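Local coordinates for protein GH26A (Muricauda sp. MAR_2010_75, PDB 6Q75) that probably hydrolyses beta-linked polysaccharides such as beta-mannans, acting as a family 26 glycoside hydrolase, at residues I104-W109 / W295-S300; W182-N187 / V195-Q200. All coordinates share one frame; numbering follows the deposited sequence.

Contact 1: I104-W109 / W295-S300; sequences IVTLMW and WFMVWS
Met108 brings its sulfur against the six-membered rim of Trp299, a Met-aromatic contact made across the inside of a (beta/alpha)8 barrel. Strands 104-108 and 293-299 are not neighbours in the sheet, since 74-78 and 46-51 lie between them, so the two segments meet through side chains alone. SD of Met108 lies 3.6 Å from CZ3 of Trp299 and almost as near CH2, in the plane of the indole. Seen from the centroid of the six-membered ring, SD is 85° off the normal, an edge approach; His51 stacks on the indole, and Trp302 meets it edge-to-face. Bound Tris and glycerol molecules, probably from the crystallisation liquor, also lie beside Trp299, consistent with a pocket at the C-terminal ends of the barrel strands, where enzymes of this fold carry their active sites. The Met108 chain bends at its last torsion (chi3 -58°), which places CE 4.2 Å from CZ3 of Trp299. Deeper in the barrel, Thr106 faces Met297. OG1 of Thr106 hydrogen bonds to the backbone oxygen of Leu171 and to NH2 of Arg173, tying Thr106 to the adjacent strand 170-173, while the methyl CG2 of Thr106 packs against SD of Met297 at 3.7 Å.

Contact 2: W182-N187 / V195-Q200; sequences WFWWGN and VKLWKQ
Trp185 meets Leu197 at the very start of its side chain: CB of Trp185 lies 4.0 Å from CD2 of Leu197. This joins the loop that follows strand 170-173 of the (beta/alpha)8 barrel to helix 194-208, the next helix along the chain. Beyond CB the indole turns away from the helix and into an aromatic cluster made by the loop itself. CG sits between the backbone N and the carbonyl carbon (chi1 62°), and from there the ring runs back over its own loop. CE3 of Trp185 stands 3.3 Å above the plane of the Trp184 indole, offset toward its rim, while NE1 of Trp184, hydrogen-bonded to the backbone oxygen of Val111, lies in the plane of the Trp185 ring, at its edge. One face of the Trp185 indole is covered near its centre by CB of Phe183. At the far end, CH2 of Trp185 reaches a face of the Phe183 ring, 3.7 Å above its plane, and CD1 of Trp182 covers the opposite face. NE1 of Trp185 is satisfied by the backbone oxygen of His176, which helps fix the rotation of the indole. A type I turn from Phe183 to Gly186, closed by Gly186 N bonding to Phe183 O at 2.9 Å, gathers the rings of Phe183, Trp184 and Trp185. On the helix side, Leu197 also packs on Trp135, Met138 and Trp149, from helices 132-138 and 144-165. The same CD2 methyl of Leu197 approaches the Trp184 ring obliquely and more loosely, 4.5 Å from CH2 of Trp184.

Overall arrangement
Both contacts belong to a single (beta/alpha)8 barrel. Contact 1 spans its interior between strands 104-108 and 293-299, near the centre of the molecule. Contact 2 lies farther out, where a loop meets helix 194-208. Their centres are 20 Å apart, and their nearest atoms come within about 5 Å without touching. Along the chain, contact 2 is nested inside the loop closed by contact 1. Strand 170-173 connects the two regions: it pairs with 104-108 and leads into the loop of 182-187. His176, just beyond that strand, touches Met108 and has Trp185 bonded to its backbone, linking the barrel interior to the surrounding loop and helix layer.

Contact 1: I104-W109 / W295-S300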
ATOM      1  N   ILE A 104       2.768   6.006  11.725  1.00 21.40           N
ATOM      2  CA  ILE A 104       2.956   4.681  11.135  1.00 22.51           C
ATOM      3  C   ILE A 104       3.182   4.880   9.643  1.00 22.18           C
ATOM      4  O   ILE A 104       2.456   5.645   9.006  1.00 21.90           O
ATOM      5  CB  ILE A 104       1.747   3.773  11.422  1.00 21.33           C
ATOM      6  CG1 ILE A 104       1.643   3.482  12.934  1.00 22.67           C
ATOM      7  CG2 ILE A 104       1.830   2.470  10.650  1.00 18.90           C
ATOM      8  CD1 ILE A 104       0.282   2.927  13.355  1.00 23.79           C
ATOM      9  N   VAL A 105       4.222   4.241   9.081  1.00 18.90           N
ATOM     10  CA  VAL A 105       4.678   4.551   7.722  1.00 18.59           C
ATOM     11  C   VAL A 105       4.169   3.503   6.745  1.00 20.98           C
ATOM     12  O   VAL A 105       4.354   2.300   6.962  1.00 21.25           O
ATOM     13  CB  VAL A 105       6.215   4.617   7.655  1.00 19.23           C
ATOM     14  CG1 VAL A 105       6.700   4.631   6.169  1.00 22.49           C
ATOM     15  CG2 VAL A 105       6.730   5.791   8.427  1.00 21.82           C
ATOM     16  N   THR A 106       3.570   3.951   5.631  1.00 18.99           N
ATOM     17  CA  THR A 106       3.250   3.044   4.533  1.00 19.92           C
ATOM     18  C   THR A 106       3.867   3.563   3.235  1.00 18.77           C
ATOM     19  O   THR A 106       3.923   4.772   2.999  1.00 18.07           O
ATOM     20  CB  THR A 106       1.711   2.829   4.369  1.00 20.65           C
ATOM     21  OG1 THR A 106       1.486   1.860   3.336  1.00 18.18           O
ATOM     22  CG2 THR A 106       0.946   4.132   4.047  1.00 21.19           C
ATOM     23  N   LEU A 107       4.390   2.642   2.422  1.00 16.76           N
ATOM     24  CA  LEU A 107       5.034   3.000   1.159  1.00 16.88           C
ATOM     25  C   LEU A 107       4.528   2.089   0.048  1.00 16.46           C
ATOM     26  O   LEU A 107       4.308   0.890   0.261  1.00 16.31           O
ATOM     27  CB  LEU A 107       6.574   2.892   1.269  1.00 18.28           C
ATOM     28  CG  LEU A 107       7.154   3.880   2.294  1.00 20.31           C
ATOM     29  CD1 LEU A 107       8.650   3.585   2.528  1.00 18.87           C
ATOM     30  CD2 LEU A 107       6.946   5.333   1.841  1.00 18.26           C
ATOM     31  N   MET A 108       4.303   2.681  -1.126  1.00 16.45           N
ATOM     32  CA  MET A 108       3.921   1.973  -2.340  1.00 17.24           C
ATOM     33  C   MET A 108       4.954   2.267  -3.432  1.00 17.90           C
ATOM     34  O   MET A 108       5.963   2.947  -3.198  1.00 17.67           O
ATOM     35  CB  MET A 108       2.512   2.380  -2.790  1.00 16.93           C
ATOM     36  CG  MET A 108       2.427   3.857  -3.169  1.00 18.39           C
ATOM     37  SD  MET A 108       0.731   4.423  -3.428  1.00 18.46           S
ATOM     38  CE  MET A 108       0.192   3.301  -4.726  1.00 20.06           C
ATOM     39  N   TRP A 109       4.673   1.786  -4.643  1.00 16.57           N
ATOM     40  CA  TRP A 109       5.692   1.819  -5.688  1.00 17.14           C
ATOM     41  C   TRP A 109       5.073   1.716  -7.072  1.00 18.82           C
ATOM     42  O   TRP A 109       5.087   0.641  -7.683  1.00 20.00           O
ATOM     43  CB  TRP A 109       6.703   0.694  -5.464  1.00 19.43           C
ATOM     44  CG  TRP A 109       7.896   0.686  -6.416  1.00 20.42           C
ATOM     45  CD1 TRP A 109       8.469   1.764  -7.042  1.00 18.71           C
ATOM     46  CD2 TRP A 109       8.607  -0.472  -6.880  1.00 20.21           C
ATOM     47  NE1 TRP A 109       9.540   1.342  -7.833  1.00 21.30           N
ATOM     48  CE2 TRP A 109       9.619  -0.024  -7.763  1.00 20.94           C
ATOM     49  CE3 TRP A 109       8.494  -1.843  -6.615  1.00 20.76           C
ATOM     50  CZ2 TRP A 109      10.535  -0.910  -8.389  1.00 19.95           C
ATOM     51  CZ3 TRP A 109       9.387  -2.719  -7.250  1.00 21.43           C
ATOM     52  CH2 TRP A 109      10.384  -2.242  -8.130  1.00 23.70           C
ATOM     53  N   TRP A 295      -7.188   0.445   8.686  1.00 18.08           N
ATOM     54  CA  TRP A 295      -6.832   1.831   8.430  1.00 19.47           C
ATOM     55  C   TRP A 295      -7.494   2.239   7.129  1.00 18.42           C
ATOM     56  O   TRP A 295      -8.013   1.404   6.381  1.00 19.57           O
ATOM     57  CB  TRP A 295      -5.295   2.075   8.398  1.00 17.76           C
ATOM     58  CG  TRP A 295      -4.563   1.600   7.173  1.00 17.34           C
ATOM     59  CD1 TRP A 295      -4.461   2.243   5.947  1.00 18.64           C
ATOM     60  CD2 TRP A 295      -3.779   0.399   7.063  1.00 17.82           C
ATOM     61  NE1 TRP A 295      -3.665   1.485   5.089  1.00 17.36           N
ATOM     62  CE2 TRP A 295      -3.251   0.353   5.751  1.00 17.64           C
ATOM     63  CE3 TRP A 295      -3.486  -0.649   7.946  1.00 18.29           C
ATOM     64  CZ2 TRP A 295      -2.430  -0.706   5.299  1.00 17.50           C
ATOM     65  CZ3 TRP A 295      -2.684  -1.719   7.485  1.00 18.54           C
ATOM     66  CH2 TRP A 295      -2.161  -1.721   6.176  1.00 18.83           C
ATOM     67  N   PHE A 296      -7.534   3.546   6.898  1.00 16.87           N
ATOM     68  CA  PHE A 296      -7.853   4.091   5.590  1.00 16.34           C
ATOM     69  C   PHE A 296      -6.737   5.051   5.229  1.00 21.10           C
ATOM     70  O   PHE A 296      -6.091   5.603   6.119  1.00 18.93           O
ATOM     71  CB  PHE A 296      -9.227   4.803   5.587  1.00 16.42           C
ATOM     72  CG  PHE A 296      -9.303   6.002   6.488  1.00 19.50           C
ATOM     73  CD1 PHE A 296      -8.744   7.230   6.118  1.00 20.09           C
ATOM     74  CD2 PHE A 296     -10.017   5.940   7.678  1.00 20.46           C
ATOM     75  CE1 PHE A 296      -8.863   8.360   6.945  1.00 18.96           C
ATOM     76  CE2 PHE A 296     -10.127   7.057   8.510  1.00 20.88           C
ATOM     77  CZ  PHE A 296      -9.559   8.271   8.140  1.00 19.06           C
ATOM     78  N   MET A 297      -6.512   5.260   3.920  1.00 20.08           N
ATOM     79  CA  MET A 297      -5.504   6.220   3.476  1.00 15.82           C
ATOM     80  C   MET A 297      -6.099   7.067   2.359  1.00 19.12           C
ATOM     81  O   MET A 297      -6.298   6.570   1.249  1.00 18.12           O
ATOM     82  CB  MET A 297      -4.227   5.508   2.985  1.00 15.83           C
ATOM     83  CG  MET A 297      -3.123   6.522   2.758  1.00 17.93           C
ATOM     84  SD  MET A 297      -1.632   5.881   1.968  1.00 20.67           S
ATOM     85  CE  MET A 297      -2.278   5.381   0.366  1.00 19.41           C
ATOM     86  N   VAL A 298      -6.399   8.336   2.653  1.00 17.99           N
ATOM     87  CA  VAL A 298      -6.948   9.224   1.636  1.00 16.90           C
ATOM     88  C   VAL A 298      -5.881   9.586   0.614  1.00 18.41           C
ATOM     89  O   VAL A 298      -4.704   9.795   0.954  1.00 19.14           O
ATOM     90  CB  VAL A 298      -7.546  10.476   2.292  1.00 16.92           C
ATOM     91  CG1 VAL A 298      -8.065  11.430   1.235  1.00 19.28           C
ATOM     92  CG2 VAL A 298      -8.658  10.066   3.198  1.00 17.33           C
ATOM     93  N   TRP A 299      -6.279   9.633  -0.653  1.00 15.66           N
ATOM     94  CA  TRP A 299      -5.336   9.862  -1.747  1.00 16.25           C
ATOM     95  C   TRP A 299      -5.091  11.355  -1.918  1.00 18.44           C
ATOM     96  O   TRP A 299      -5.911  12.055  -2.499  1.00 19.26           O
ATOM     97  CB  TRP A 299      -5.870   9.267  -3.042  1.00 16.27           C
ATOM     98  CG  TRP A 299      -4.815   9.322  -4.127  1.00 16.66           C
ATOM     99  CD1 TRP A 299      -4.716  10.234  -5.133  1.00 20.05           C
ATOM    100  CD2 TRP A 299      -3.670   8.464  -4.244  1.00 16.89           C
ATOM    101  NE1 TRP A 299      -3.607   9.963  -5.910  1.00 20.24           N
ATOM    102  CE2 TRP A 299      -2.946   8.886  -5.376  1.00 19.28           C
ATOM    103  CE3 TRP A 299      -3.210   7.354  -3.521  1.00 19.52           C
ATOM    104  CZ2 TRP A 299      -1.761   8.247  -5.794  1.00 19.33           C
ATOM    105  CZ3 TRP A 299      -2.048   6.727  -3.937  1.00 19.42           C
ATOM    106  CH2 TRP A 299      -1.335   7.177  -5.062  1.00 21.47           C
ATOM    107  N   SER A 300      -3.942  11.841  -1.452  1.00 17.53           N
ATOM    108  CA  SER A 300      -3.547  13.234  -1.687  1.00 17.16           C
ATOM    109  C   SER A 300      -4.675  14.251  -1.582  1.00 17.78           C
ATOM    110  O   SER A 300      -5.282  14.375  -0.519  1.00 18.50           O
ATOM    111  CB  SER A 300      -2.860  13.340  -3.039  1.00 17.41           C
ATOM    112  OG  SER A 300      -1.663  12.532  -2.974  1.00 17.42           O
TER

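Contact 2: W182-N187 / V195-Q200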
ATOM      1  N   TRP A 182      -5.640  -1.824 -15.682  1.00 18.14           N
ATOM      2  CA  TRP A 182      -4.999  -0.595 -16.136  1.00 17.02           C
ATOM      3  C   TRP A 182      -3.480  -0.578 -15.996  1.00 18.73           C
ATOM      4  O   TRP A 182      -2.807   0.016 -16.847  1.00 18.19           O
ATOM      5  CB  TRP A 182      -5.583   0.611 -15.397  1.00 17.51           C
ATOM      6  CG  TRP A 182      -5.873   0.429 -13.930  1.00 17.68           C
ATOM      7  CD1 TRP A 182      -5.048   0.755 -12.885  1.00 18.19           C
ATOM      8  CD2 TRP A 182      -7.083  -0.078 -13.348  1.00 16.51           C
ATOM      9  NE1 TRP A 182      -5.681   0.490 -11.683  1.00 18.27           N
ATOM     10  CE2 TRP A 182      -6.923  -0.031 -11.942  1.00 19.18           C
ATOM     11  CE3 TRP A 182      -8.274  -0.588 -13.875  1.00 17.79           C
ATOM     12  CZ2 TRP A 182      -7.917  -0.471 -11.055  1.00 19.16           C
ATOM     13  CZ3 TRP A 182      -9.278  -1.008 -12.996  1.00 17.22           C
ATOM     14  CH2 TRP A 182      -9.085  -0.957 -11.600  1.00 16.47           C
ATOM     15  N   PHE A 183      -2.920  -1.203 -14.969  1.00 16.32           N
ATOM     16  CA  PHE A 183      -1.465  -1.224 -14.814  1.00 15.67           C
ATOM     17  C   PHE A 183      -0.856  -2.380 -15.598  1.00 16.93           C
ATOM     18  O   PHE A 183      -1.502  -3.398 -15.842  1.00 17.04           O
ATOM     19  CB  PHE A 183      -1.094  -1.359 -13.331  1.00 17.46           C
ATOM     20  CG  PHE A 183      -1.408  -0.140 -12.494  1.00 18.30           C
ATOM     21  CD1 PHE A 183      -1.041   1.129 -12.913  1.00 17.97           C
ATOM     22  CD2 PHE A 183      -2.067  -0.273 -11.275  1.00 20.68           C
ATOM     23  CE1 PHE A 183      -1.313   2.243 -12.125  1.00 18.10           C
ATOM     24  CE2 PHE A 183      -2.365   0.832 -10.504  1.00 18.61           C
ATOM     25  CZ  PHE A 183      -1.980   2.089 -10.914  1.00 19.34           C
ATOM     26  N   TRP A 184       0.436  -2.243 -15.953  1.00 17.30           N
ATOM     27  CA  TRP A 184       1.055  -3.303 -16.741  1.00 22.78           C
ATOM     28  C   TRP A 184       1.109  -4.623 -15.980  1.00 22.18           C
ATOM     29  O   TRP A 184       1.126  -5.690 -16.598  1.00 21.04           O
ATOM     30  CB  TRP A 184       2.463  -2.897 -17.206  1.00 21.08           C
ATOM     31  CG  TRP A 184       3.492  -2.678 -16.129  1.00 20.04           C
ATOM     32  CD1 TRP A 184       3.896  -1.484 -15.615  1.00 20.23           C
ATOM     33  CD2 TRP A 184       4.309  -3.683 -15.502  1.00 19.32           C
ATOM     34  NE1 TRP A 184       4.892  -1.684 -14.673  1.00 18.94           N
ATOM     35  CE2 TRP A 184       5.164  -3.024 -14.595  1.00 20.09           C
ATOM     36  CE3 TRP A 184       4.379  -5.075 -15.607  1.00 22.51           C
ATOM     37  CZ2 TRP A 184       6.079  -3.714 -13.779  1.00 20.84           C
ATOM     38  CZ3 TRP A 184       5.296  -5.759 -14.805  1.00 24.96           C
ATOM     39  CH2 TRP A 184       6.128  -5.071 -13.900  1.00 25.09           C
ATOM     40  N   TRP A 185       1.152  -4.583 -14.657  1.00 20.39           N
ATOM     41  CA  TRP A 185       1.152  -5.802 -13.858  1.00 18.35           C
ATOM     42  C   TRP A 185      -0.261  -6.304 -13.552  1.00 19.54           C
ATOM     43  O   TRP A 185      -0.418  -7.276 -12.798  1.00 19.74           O
ATOM     44  CB  TRP A 185       1.920  -5.567 -12.553  1.00 18.50           C
ATOM     45  CG  TRP A 185       1.310  -4.504 -11.683  1.00 16.18           C
ATOM     46  CD1 TRP A 185       0.286  -4.662 -10.780  1.00 18.40           C
ATOM     47  CD2 TRP A 185       1.718  -3.143 -11.591  1.00 16.57           C
ATOM     48  NE1 TRP A 185       0.007  -3.462 -10.161  1.00 19.44           N
ATOM     49  CE2 TRP A 185       0.871  -2.514 -10.634  1.00 18.90           C
ATOM     50  CE3 TRP A 185       2.683  -2.374 -12.254  1.00 18.08           C
ATOM     51  CZ2 TRP A 185       0.986  -1.173 -10.315  1.00 17.87           C
ATOM     52  CZ3 TRP A 185       2.804  -1.039 -11.940  1.00 20.31           C
ATOM     53  CH2 TRP A 185       1.945  -0.441 -10.976  1.00 18.53           C
ATOM     54  N   GLY A 186      -1.284  -5.660 -14.112  1.00 19.28           N
ATOM     55  CA  GLY A 186      -2.656  -5.984 -13.784  1.00 18.55           C
ATOM     56  C   GLY A 186      -3.253  -7.072 -14.650  1.00 20.41           C
ATOM     57  O   GLY A 186      -2.814  -7.320 -15.780  1.00 19.00           O
ATOM     58  N   ASN A 187      -4.272  -7.725 -14.088  1.00 20.59           N
ATOM     59  CA  ASN A 187      -5.020  -8.789 -14.759  1.00 18.11           C
ATOM     60  C   ASN A 187      -4.111  -9.859 -15.369  1.00 18.50           C
ATOM     61  O   ASN A 187      -4.292 -10.272 -16.509  1.00 20.09           O
ATOM     62  CB  ASN A 187      -5.928  -8.208 -15.845  1.00 17.37           C
ATOM     63  CG  ASN A 187      -6.912  -9.226 -16.375  1.00 21.76           C
ATOM     64  OD1 ASN A 187      -7.316 -10.133 -15.661  1.00 24.08           O
ATOM     65  ND2 ASN A 187      -7.297  -9.083 -17.635  1.00 23.09           N
ATOM     66  N   VAL A 195       0.816 -13.931  -9.234  1.00 19.17           N
ATOM     67  CA  VAL A 195       1.307 -14.527  -7.988  1.00 22.18           C
ATOM     68  C   VAL A 195       2.784 -14.859  -8.115  1.00 24.12           C
ATOM     69  O   VAL A 195       3.510 -14.872  -7.113  1.00 22.60           O
ATOM     70  CB  VAL A 195       0.489 -15.766  -7.570  1.00 21.85           C
ATOM     71  CG1 VAL A 195      -0.974 -15.373  -7.303  1.00 23.75           C
ATOM     72  CG2 VAL A 195       0.612 -16.890  -8.582  1.00 23.47           C
ATOM     73  N   LYS A 196       3.258 -15.104  -9.343  1.00 24.80           N
ATOM     74  CA  LYS A 196       4.673 -15.410  -9.525  1.00 24.69           C
ATOM     75  C   LYS A 196       5.526 -14.145  -9.445  1.00 24.52           C
ATOM     76  O   LYS A 196       6.658 -14.196  -8.938  1.00 25.04           O
ATOM     77  CB  LYS A 196       4.883 -16.135 -10.858  1.00 23.28           C
ATOM     78  CG  LYS A 196       6.319 -16.647 -11.049  1.00 25.68           C
ATOM     79  CD  LYS A 196       6.533 -17.287 -12.410  1.00 28.90           C
ATOM     80  CE  LYS A 196       7.706 -18.283 -12.358  1.00 34.90           C
ATOM     81  NZ  LYS A 196       7.778 -19.203 -13.540  1.00 38.11           N
ATOM     82  N   LEU A 197       5.002 -13.010  -9.927  1.00 19.72           N
ATOM     83  CA  LEU A 197       5.678 -11.736  -9.714  1.00 20.11           C
ATOM     84  C   LEU A 197       5.762 -11.403  -8.226  1.00 22.14           C
ATOM     85  O   LEU A 197       6.811 -10.974  -7.736  1.00 20.42           O
ATOM     86  CB  LEU A 197       4.961 -10.611 -10.477  1.00 20.44           C
ATOM     87  CG  LEU A 197       5.450  -9.183 -10.183  1.00 19.99           C
ATOM     88  CD1 LEU A 197       6.947  -9.081 -10.547  1.00 18.54           C
ATOM     89  CD2 LEU A 197       4.632  -8.106 -10.960  1.00 18.13           C
ATOM     90  N   TRP A 198       4.657 -11.571  -7.495  1.00 20.77           N
ATOM     91  CA  TRP A 198       4.663 -11.279  -6.066  1.00 19.39           C
ATOM     92  C   TRP A 198       5.736 -12.090  -5.349  1.00 20.54           C
ATOM     93  O   TRP A 198       6.523 -11.553  -4.554  1.00 19.69           O
ATOM     94  CB  TRP A 198       3.288 -11.581  -5.481  1.00 20.72           C
ATOM     95  CG  TRP A 198       3.151 -11.234  -4.029  1.00 20.51           C
ATOM     96  CD1 TRP A 198       3.475 -12.010  -2.950  1.00 21.54           C
ATOM     97  CD2 TRP A 198       2.647 -10.006  -3.505  1.00 18.73           C
ATOM     98  NE1 TRP A 198       3.190 -11.332  -1.780  1.00 19.43           N
ATOM     99  CE2 TRP A 198       2.683 -10.100  -2.099  1.00 19.48           C
ATOM    100  CE3 TRP A 198       2.171  -8.828  -4.093  1.00 18.64           C
ATOM    101  CZ2 TRP A 198       2.252  -9.065  -1.271  1.00 18.05           C
ATOM    102  CZ3 TRP A 198       1.754  -7.798  -3.264  1.00 19.77           C
ATOM    103  CH2 TRP A 198       1.811  -7.922  -1.874  1.00 18.88           C
ATOM    104  N   LYS A 199       5.791 -13.394  -5.631  1.00 22.16           N
ATOM    105  CA  LYS A 199       6.752 -14.248  -4.939  1.00 24.24           C
ATOM    106  C   LYS A 199       8.185 -13.922  -5.332  1.00 24.45           C
ATOM    107  O   LYS A 199       9.095 -14.028  -4.500  1.00 22.05           O
ATOM    108  CB  LYS A 199       6.443 -15.713  -5.228  1.00 26.99           C
ATOM    109  CG  LYS A 199       5.078 -16.178  -4.716  1.00 28.39           C
ATOM    110  CD  LYS A 199       4.792 -17.546  -5.286  1.00 35.68           C
ATOM    111  CE  LYS A 199       3.316 -17.879  -5.352  1.00 39.43           C
ATOM    112  NZ  LYS A 199       3.183 -19.174  -6.097  1.00 41.23           N
ATOM    113  N   GLN A 200       8.403 -13.521  -6.587  1.00 24.54           N
ATOM    114  CA  GLN A 200       9.747 -13.144  -7.025  1.00 23.91           C
ATOM    115  C   GLN A 200      10.211 -11.868  -6.329  1.00 21.13           C
ATOM    116  O   GLN A 200      11.378 -11.751  -5.925  1.00 21.70           O
ATOM    117  CB  GLN A 200       9.781 -12.973  -8.548  1.00 23.99           C
ATOM    118  CG  GLN A 200      11.179 -12.823  -9.134  1.00 24.59           C
ATOM    119  CD  GLN A 200      11.150 -12.827 -10.660  1.00 27.75           C
ATOM    120  OE1 GLN A 200      11.284 -11.780 -11.309  1.00 30.80           O
ATOM    121  NE2 GLN A 200      10.932 -13.989 -11.230  1.00 27.38           N
TER